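Local coordinates for protein choline kinase (Cryptosporidium parvum, PDB 3MES) that probably transfers a phosphate from ATP to choline, and perhaps to ethanolamine, with the help of magnesium ions, at residues 309-312 with 317-320; 305-310 with 392-397. All blocks are in the same frame, centred on the assembly; numbering follows the deposited sequence.

Contact 1. Residues 309-312 with 317-320; sequences YCSE and FKFK. With DME (decamethonium ion), chain K; PT3 (N-propyl-tartramic acid), chain L.
Tyr309 meets Phe317 where the chain leaves one short strand and turns back toward the next: ring atom CD1 of Tyr309 lies 4.2 Å from CB of Phe317, an oblique apolar touch. The ring itself serves the ligand. Decamethonium passes over one face, its C9 4.1 Å above the ring plane and displaced toward the rim, while the propyl end of the tartramic acid reaches the root of the side chain, with its C43 3.6 Å from Tyr309 CB. Tyr309 OH is hydrogen-bonded to Glu304, which fixes the phenol end, and the backbone O of Tyr309 lies 3.4 Å from C13, a methyl on the N1 ammonium head of decamethonium. Two residues on, Ser311 turns back to the second segment and sets CB 3.6 Å from the backbone N of Phe317. Its chi1 of -176°, with OG anti to the backbone N, puts OG beside the aliphatic chain of Lys318, whose extended course brings CE to 3.9 Å from Ser311 OG. That oxygen also makes a weak hydrogen bond to Lys313 O. No hydrogen bond joins 309-312 to 317-320. The arrangement is that of the loop of a two-stranded antiparallel beta hairpin, here forming one wall of the ligand pocket.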
loop_
_atom_site.group_PDB
_atom_site.type_symbol
_atom_site.label_atom_id
_atom_site.label_comp_id
_atom_site.label_asym_id
_atom_site.label_seq_id
_atom_site.Cartn_x
_atom_site.Cartn_y
_atom_site.Cartn_z
ATOM N N TYR B 309 -7.538 8.249 -20.909
ATOM C CA TYR B 309 -6.703 8.560 -22.066
ATOM C C TYR B 309 -6.301 7.304 -22.832
ATOM O O TYR B 309 -5.325 7.311 -23.580
ATOM C CB TYR B 309 -5.455 9.342 -21.639
ATOM C CG TYR B 309 -5.747 10.441 -20.642
ATOM C CD1 TYR B 309 -6.465 11.570 -21.014
ATOM C CD2 TYR B 309 -5.313 10.346 -19.327
ATOM C CE1 TYR B 309 -6.740 12.573 -20.105
ATOM C CE2 TYR B 309 -5.580 11.341 -18.414
ATOM C CZ TYR B 309 -6.295 12.453 -18.806
ATOM O OH TYR B 309 -6.565 13.447 -17.893
ATOM N N CYS B 310 -7.056 6.227 -22.642
ATOM C CA CYS B 310 -6.809 4.983 -23.365
ATOM C C CYS B 310 -7.871 4.743 -24.430
ATOM O O CYS B 310 -8.561 3.727 -24.414
ATOM C CB CYS B 310 -6.759 3.798 -22.402
ATOM S SG CYS B 310 -5.265 3.717 -21.400
ATOM N N SER B 311 -7.998 5.693 -25.350
ATOM C CA SER B 311 -8.932 5.581 -26.461
ATOM C C SER B 311 -8.163 5.725 -27.769
ATOM O O SER B 311 -7.238 6.534 -27.867
ATOM C CB SER B 311 -10.011 6.657 -26.357
ATOM O OG SER B 311 -10.980 6.519 -27.382
ATOM N N GLU B 312 -8.540 4.939 -28.773
ATOM C CA GLU B 312 -7.790 4.909 -30.027
ATOM C C GLU B 312 -8.500 5.634 -31.168
ATOM O O GLU B 312 -7.962 5.752 -32.269
ATOM C CB GLU B 312 -7.458 3.466 -30.415
ATOM C CG GLU B 312 -6.572 2.766 -29.393
ATOM C CD GLU B 312 -6.521 1.263 -29.584
ATOM O OE1 GLU B 312 -6.608 0.537 -28.570
ATOM O OE2 GLU B 312 -6.395 0.806 -30.743
ATOM N N PHE B 317 -9.768 10.260 -26.137
ATOM C CA PHE B 317 -9.941 10.247 -24.695
ATOM C C PHE B 317 -11.435 10.202 -24.405
ATOM O O PHE B 317 -12.230 10.792 -25.134
ATOM C CB PHE B 317 -9.304 11.482 -24.050
ATOM C CG PHE B 317 -10.070 12.755 -24.287
ATOM C CD1 PHE B 317 -11.186 13.058 -23.524
ATOM C CD2 PHE B 317 -9.674 13.647 -25.270
ATOM C CE1 PHE B 317 -11.893 14.223 -23.736
ATOM C CE2 PHE B 317 -10.377 14.816 -25.488
ATOM C CZ PHE B 317 -11.489 15.104 -24.719
ATOM N N LYS B 318 -11.814 9.483 -23.354
ATOM C CA LYS B 318 -13.208 9.419 -22.935
ATOM C C LYS B 318 -13.358 10.103 -21.589
ATOM O O LYS B 318 -12.441 10.077 -20.764
ATOM C CB LYS B 318 -13.681 7.970 -22.810
ATOM C CG LYS B 318 -13.357 7.076 -23.993
ATOM C CD LYS B 318 -13.705 5.631 -23.664
ATOM C CE LYS B 318 -13.174 4.673 -24.712
ATOM N NZ LYS B 318 -13.237 3.263 -24.235
ATOM N N PHE B 319 -14.517 10.709 -21.366
ATOM C CA PHE B 319 -14.787 11.378 -20.104
ATOM C C PHE B 319 -16.159 10.997 -19.568
ATOM O O PHE B 319 -17.105 10.801 -20.329
ATOM C CB PHE B 319 -14.683 12.897 -20.263
ATOM C CG PHE B 319 -15.726 13.490 -21.169
ATOM C CD1 PHE B 319 -16.927 13.958 -20.653
ATOM C CD2 PHE B 319 -15.507 13.586 -22.532
ATOM C CE1 PHE B 319 -17.890 14.506 -21.481
ATOM C CE2 PHE B 319 -16.466 14.136 -23.367
ATOM C CZ PHE B 319 -17.659 14.595 -22.840
ATOM N N LYS B 320 -16.254 10.879 -18.249
ATOM C CA LYS B 320 -17.534 10.636 -17.598
ATOM C C LYS B 320 -17.613 11.406 -16.286
ATOM O O LYS B 320 -17.056 10.998 -15.268
ATOM C CB LYS B 320 -17.770 9.138 -17.391
ATOM C CG LYS B 320 -18.337 8.443 -18.623
ATOM C CD LYS B 320 -18.234 6.927 -18.525
ATOM C CE LYS B 320 -16.787 6.465 -18.639
ATOM N NZ LYS B 320 -16.673 4.977 -18.629
HETATM N N1 DME K . -1.427 6.566 -23.968
HETATM C C2 DME K . -1.144 7.632 -24.943
HETATM C C3 DME K . -0.834 8.940 -24.208
HETATM C C4 DME K . -0.917 10.139 -25.160
HETATM C C5 DME K . -0.547 11.447 -24.451
HETATM C C6 DME K . -1.615 11.852 -23.427
HETATM C C7 DME K . -2.293 13.169 -23.818
HETATM C C8 DME K . -2.105 14.233 -22.734
HETATM C C9 DME K . -3.280 14.254 -21.753
HETATM C C10 DME K . -2.787 14.437 -20.315
HETATM C C11 DME K . -3.782 15.260 -19.495
HETATM N N12 DME K . -3.246 15.500 -18.145
HETATM C C13 DME K . -2.488 5.686 -24.486
HETATM C C14 DME K . -0.203 5.779 -23.744
HETATM C C15 DME K . -1.871 7.165 -22.699
HETATM C C16 DME K . -2.949 14.220 -17.486
HETATM C C17 DME K . -2.012 16.293 -18.248
HETATM C C18 DME K . -4.251 16.228 -17.352
HETATM O O1 PT3 L . 3.882 13.670 -18.682
HETATM O O11 PT3 L . 4.156 15.018 -20.441
HETATM C C1 PT3 L . 3.533 14.159 -19.779
HETATM C C2 PT3 L . 2.205 13.668 -20.346
HETATM O O2 PT3 L . 1.964 14.235 -21.637
HETATM C C3 PT3 L . 1.104 14.085 -19.376
HETATM O O3 PT3 L . 0.145 14.909 -20.040
HETATM C C4 PT3 L . 0.447 12.816 -18.857
HETATM O O41 PT3 L . 0.034 12.748 -17.702
HETATM N N4 PT3 L . 0.402 11.820 -19.739
HETATM C C41 PT3 L . -0.180 10.510 -19.411
HETATM C C42 PT3 L . -0.471 9.735 -20.698
HETATM C C43 PT3 L . -1.959 9.401 -20.809
#

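Contact 2. Residues 305-310 with 392-397. With MG (magnesium ion), chain M; DME (decamethonium ion), chain K; PT3 (N-propyl-tartramic acid), chain L.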
loop_
_atom_site.group_PDB
_atom_site.type_symbol
_atom_site.label_atom_id
_atom_site.label_comp_id
_atom_site.label_asym_id
_atom_site.label_seq_id
_atom_site.Cartn_x
_atom_site.Cartn_y
_atom_site.Cartn_z
ATOM N N TYR B 305 -10.346 10.732 -12.238
ATOM C CA TYR B 305 -11.356 9.685 -12.222
ATOM C C TYR B 305 -12.247 9.821 -13.450
ATOM O O TYR B 305 -12.840 8.847 -13.913
ATOM C CB TYR B 305 -12.202 9.768 -10.947
ATOM C CG TYR B 305 -11.597 9.052 -9.759
ATOM C CD1 TYR B 305 -12.184 7.904 -9.244
ATOM C CD2 TYR B 305 -10.436 9.519 -9.159
ATOM C CE1 TYR B 305 -11.636 7.244 -8.162
ATOM C CE2 TYR B 305 -9.881 8.867 -8.076
ATOM C CZ TYR B 305 -10.484 7.732 -7.582
ATOM O OH TYR B 305 -9.929 7.078 -6.504
ATOM N N ILE B 306 -12.317 11.037 -13.981
ATOM C CA ILE B 306 -13.227 11.364 -15.074
ATOM C C ILE B 306 -12.623 11.142 -16.460
ATOM O O ILE B 306 -13.348 10.915 -17.428
ATOM C CB ILE B 306 -13.688 12.831 -14.982
ATOM C CG1 ILE B 306 -14.427 13.079 -13.662
ATOM C CG2 ILE B 306 -14.559 13.193 -16.177
ATOM C CD1 ILE B 306 -14.619 14.553 -13.331
ATOM N N TYR B 307 -11.298 11.206 -16.557
ATOM C CA TYR B 307 -10.647 11.194 -17.866
ATOM C C TYR B 307 -9.861 9.921 -18.161
ATOM O O TYR B 307 -8.923 9.565 -17.448
ATOM C CB TYR B 307 -9.779 12.444 -18.033
ATOM C CG TYR B 307 -10.535 13.691 -17.649
ATOM C CD1 TYR B 307 -11.515 14.214 -18.484
ATOM C CD2 TYR B 307 -10.302 14.324 -16.437
ATOM C CE1 TYR B 307 -12.225 15.345 -18.128
ATOM C CE2 TYR B 307 -11.010 15.455 -16.075
ATOM C CZ TYR B 307 -11.970 15.959 -16.923
ATOM O OH TYR B 307 -12.677 17.085 -16.566
ATOM N N ASP B 308 -10.269 9.241 -19.226
ATOM C CA ASP B 308 -9.619 8.022 -19.677
ATOM C C ASP B 308 -8.864 8.324 -20.964
ATOM O O ASP B 308 -9.474 8.627 -21.986
ATOM C CB ASP B 308 -10.667 6.938 -19.922
ATOM C CG ASP B 308 -10.059 5.568 -20.149
ATOM O OD1 ASP B 308 -8.854 5.389 -19.874
ATOM O OD2 ASP B 308 -10.794 4.667 -20.599
ATOM N N TYR B 309 -7.538 8.249 -20.909
ATOM C CA TYR B 309 -6.703 8.560 -22.066
ATOM C C TYR B 309 -6.301 7.304 -22.832
ATOM O O TYR B 309 -5.325 7.311 -23.580
ATOM C CB TYR B 309 -5.455 9.342 -21.639
ATOM C CG TYR B 309 -5.747 10.441 -20.642
ATOM C CD1 TYR B 309 -6.465 11.570 -21.014
ATOM C CD2 TYR B 309 -5.313 10.346 -19.327
ATOM C CE1 TYR B 309 -6.740 12.573 -20.105
ATOM C CE2 TYR B 309 -5.580 11.341 -18.414
ATOM C CZ TYR B 309 -6.295 12.453 -18.806
ATOM O OH TYR B 309 -6.565 13.447 -17.893
ATOM N N CYS B 310 -7.056 6.227 -22.642
ATOM C CA CYS B 310 -6.809 4.983 -23.365
ATOM C C CYS B 310 -7.871 4.743 -24.430
ATOM O O CYS B 310 -8.561 3.727 -24.414
ATOM C CB CYS B 310 -6.759 3.798 -22.402
ATOM S SG CYS B 310 -5.265 3.717 -21.400
ATOM N N THR B 392 -7.384 20.343 -28.411
ATOM C CA THR B 392 -8.403 21.393 -28.419
ATOM C C THR B 392 -9.719 20.895 -27.833
ATOM O O THR B 392 -10.352 21.581 -27.029
ATOM C CB THR B 392 -8.666 21.933 -29.838
ATOM O OG1 THR B 392 -7.453 22.462 -30.388
ATOM C CG2 THR B 392 -9.710 23.031 -29.796
ATOM N N GLU B 393 -10.131 19.700 -28.240
ATOM C CA GLU B 393 -11.365 19.118 -27.731
ATOM C C GLU B 393 -11.236 18.811 -26.244
ATOM O O GLU B 393 -12.203 18.934 -25.491
ATOM C CB GLU B 393 -11.729 17.849 -28.505
ATOM C CG GLU B 393 -13.106 17.297 -28.164
ATOM C CD GLU B 393 -14.208 18.318 -28.377
ATOM O OE1 GLU B 393 -14.047 19.193 -29.257
ATOM O OE2 GLU B 393 -15.232 18.249 -27.666
ATOM N N TYR B 394 -10.038 18.413 -25.822
ATOM C CA TYR B 394 -9.802 18.103 -24.417
ATOM C C TYR B 394 -9.885 19.356 -23.556
ATOM O O TYR B 394 -10.391 19.316 -22.436
ATOM C CB TYR B 394 -8.449 17.418 -24.214
ATOM C CG TYR B 394 -8.151 17.117 -22.763
ATOM C CD1 TYR B 394 -8.839 16.119 -22.087
ATOM C CD2 TYR B 394 -7.190 17.836 -22.066
ATOM C CE1 TYR B 394 -8.578 15.844 -20.761
ATOM C CE2 TYR B 394 -6.919 17.565 -20.739
ATOM C CZ TYR B 394 -7.616 16.568 -20.092
ATOM O OH TYR B 394 -7.351 16.291 -18.772
ATOM N N ALA B 395 -9.382 20.466 -24.086
ATOM C CA ALA B 395 -9.445 21.741 -23.386
ATOM C C ALA B 395 -10.897 22.184 -23.232
ATOM O O ALA B 395 -11.316 22.607 -22.155
ATOM C CB ALA B 395 -8.638 22.791 -24.127
ATOM N N ASN B 396 -11.659 22.082 -24.317
ATOM C CA ASN B 396 -13.083 22.390 -24.286
ATOM C C ASN B 396 -13.780 21.630 -23.168
ATOM O O ASN B 396 -14.667 22.157 -22.498
ATOM C CB ASN B 396 -13.737 22.027 -25.622
ATOM C CG ASN B 396 -13.441 23.034 -26.712
ATOM O OD1 ASN B 396 -13.699 22.782 -27.889
ATOM N ND2 ASN B 396 -12.903 24.186 -26.326
ATOM N N THR B 397 -13.366 20.385 -22.971
ATOM C CA THR B 397 -13.974 19.532 -21.961
ATOM C C THR B 397 -13.634 20.004 -20.550
ATOM O O THR B 397 -14.527 20.183 -19.718
ATOM C CB THR B 397 -13.562 18.060 -22.150
ATOM O OG1 THR B 397 -13.890 17.645 -23.481
ATOM C CG2 THR B 397 -14.287 17.167 -21.156
HETATM MG MG MG M . -7.623 9.941 -15.638
HETATM N N1 DME K . -1.427 6.566 -23.968
HETATM C C2 DME K . -1.144 7.632 -24.943
HETATM C C3 DME K . -0.834 8.940 -24.208
HETATM C C4 DME K . -0.917 10.139 -25.160
HETATM C C5 DME K . -0.547 11.447 -24.451
HETATM C C6 DME K . -1.615 11.852 -23.427
HETATM C C7 DME K . -2.293 13.169 -23.818
HETATM C C8 DME K . -2.105 14.233 -22.734
HETATM C C9 DME K . -3.280 14.254 -21.753
HETATM C C10 DME K . -2.787 14.437 -20.315
HETATM C C11 DME K . -3.782 15.260 -19.495
HETATM N N12 DME K . -3.246 15.500 -18.145
HETATM C C13 DME K . -2.488 5.686 -24.486
HETATM C C14 DME K . -0.203 5.779 -23.744
HETATM C C15 DME K . -1.871 7.165 -22.699
HETATM C C16 DME K . -2.949 14.220 -17.486
HETATM C C17 DME K . -2.012 16.293 -18.248
HETATM C C18 DME K . -4.251 16.228 -17.352
HETATM O O1 PT3 L . 3.882 13.670 -18.682
HETATM O O11 PT3 L . 4.156 15.018 -20.441
HETATM C C1 PT3 L . 3.533 14.159 -19.779
HETATM C C2 PT3 L . 2.205 13.668 -20.346
HETATM O O2 PT3 L . 1.964 14.235 -21.637
HETATM C C3 PT3 L . 1.104 14.085 -19.376
HETATM O O3 PT3 L . 0.145 14.909 -20.040
HETATM C C4 PT3 L . 0.447 12.816 -18.857
HETATM O O41 PT3 L . 0.034 12.748 -17.702
HETATM N N4 PT3 L . 0.402 11.820 -19.739
HETATM C C41 PT3 L . -0.180 10.510 -19.411
HETATM C C42 PT3 L . -0.471 9.735 -20.698
HETATM C C43 PT3 L . -1.959 9.401 -20.809
#
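An aromatic cluster of Tyr307, Tyr309 and Tyr394 joins the magnesium site to the decamethonium pocket, with helix 391-411 supplying the third ring. Tyr394 turns its edge to the face of Tyr307 in a T-shaped stack, centroids 5.7 Å apart and planes at 77°, and the closest carbons are Tyr307 CD1 and Tyr394 CE1 at 4.1 Å. Ile306 CG2 covers the opposite face of Tyr307. One helical turn after Tyr394, Thr397 lays CG2 at the edge of the Tyr307 ring, 4.1 Å from CE1. CG2 reaches that edge because it stands anti to the backbone N; OG1, on the other branch (chi1 -55°), bonds back to Glu393 O at 2.9 Å. Tyr309 in turn points its edge at the face of Tyr394 in an offset edge-to-face pair, the planes at 69°. Tyr309 OH, held by Glu304, comes within 3.1 Å of Tyr394 OH. Tyr394 OH is hydrogen-bonded to Arg398, and Tyr307 OH to His401 of helix 391-411. At the other end of Tyr307, its backbone O binds magnesium at 2.3 Å, alongside Glu304 and Glu271. One residue thus ligates the metal through its backbone and packs on the helix through its ring. The rings of Tyr309 and Tyr394 lie against the N12 end of decamethonium, where Tyr394 OH, 3.4 Å from methyl C18, may favour a cation.

How the contacts relate
Both contacts start from the same piece of chain and share Tyr309, but they look to different parts of the fold. Contact 1 is local and partly buried, closing a hairpin at the rim of the pocket, where a buried tyrosine and phenylalanine touch and a serine lies beside an exposed lysine. Contact 2 is fully buried and joins residues far apart in sequence, carried by edge-to-face tyrosine rings beside a metal. The hairpin ties them together: Lys318 O and Asp308 N, 2.8 Å apart, probably pair its strands. Phe317 CZ packs 3.5 Å from Tyr394 CA. Decamethonium and the tartramic acid touch both contacts through Tyr309, and Tyr394 adds the second contact's own hold on the N12 end.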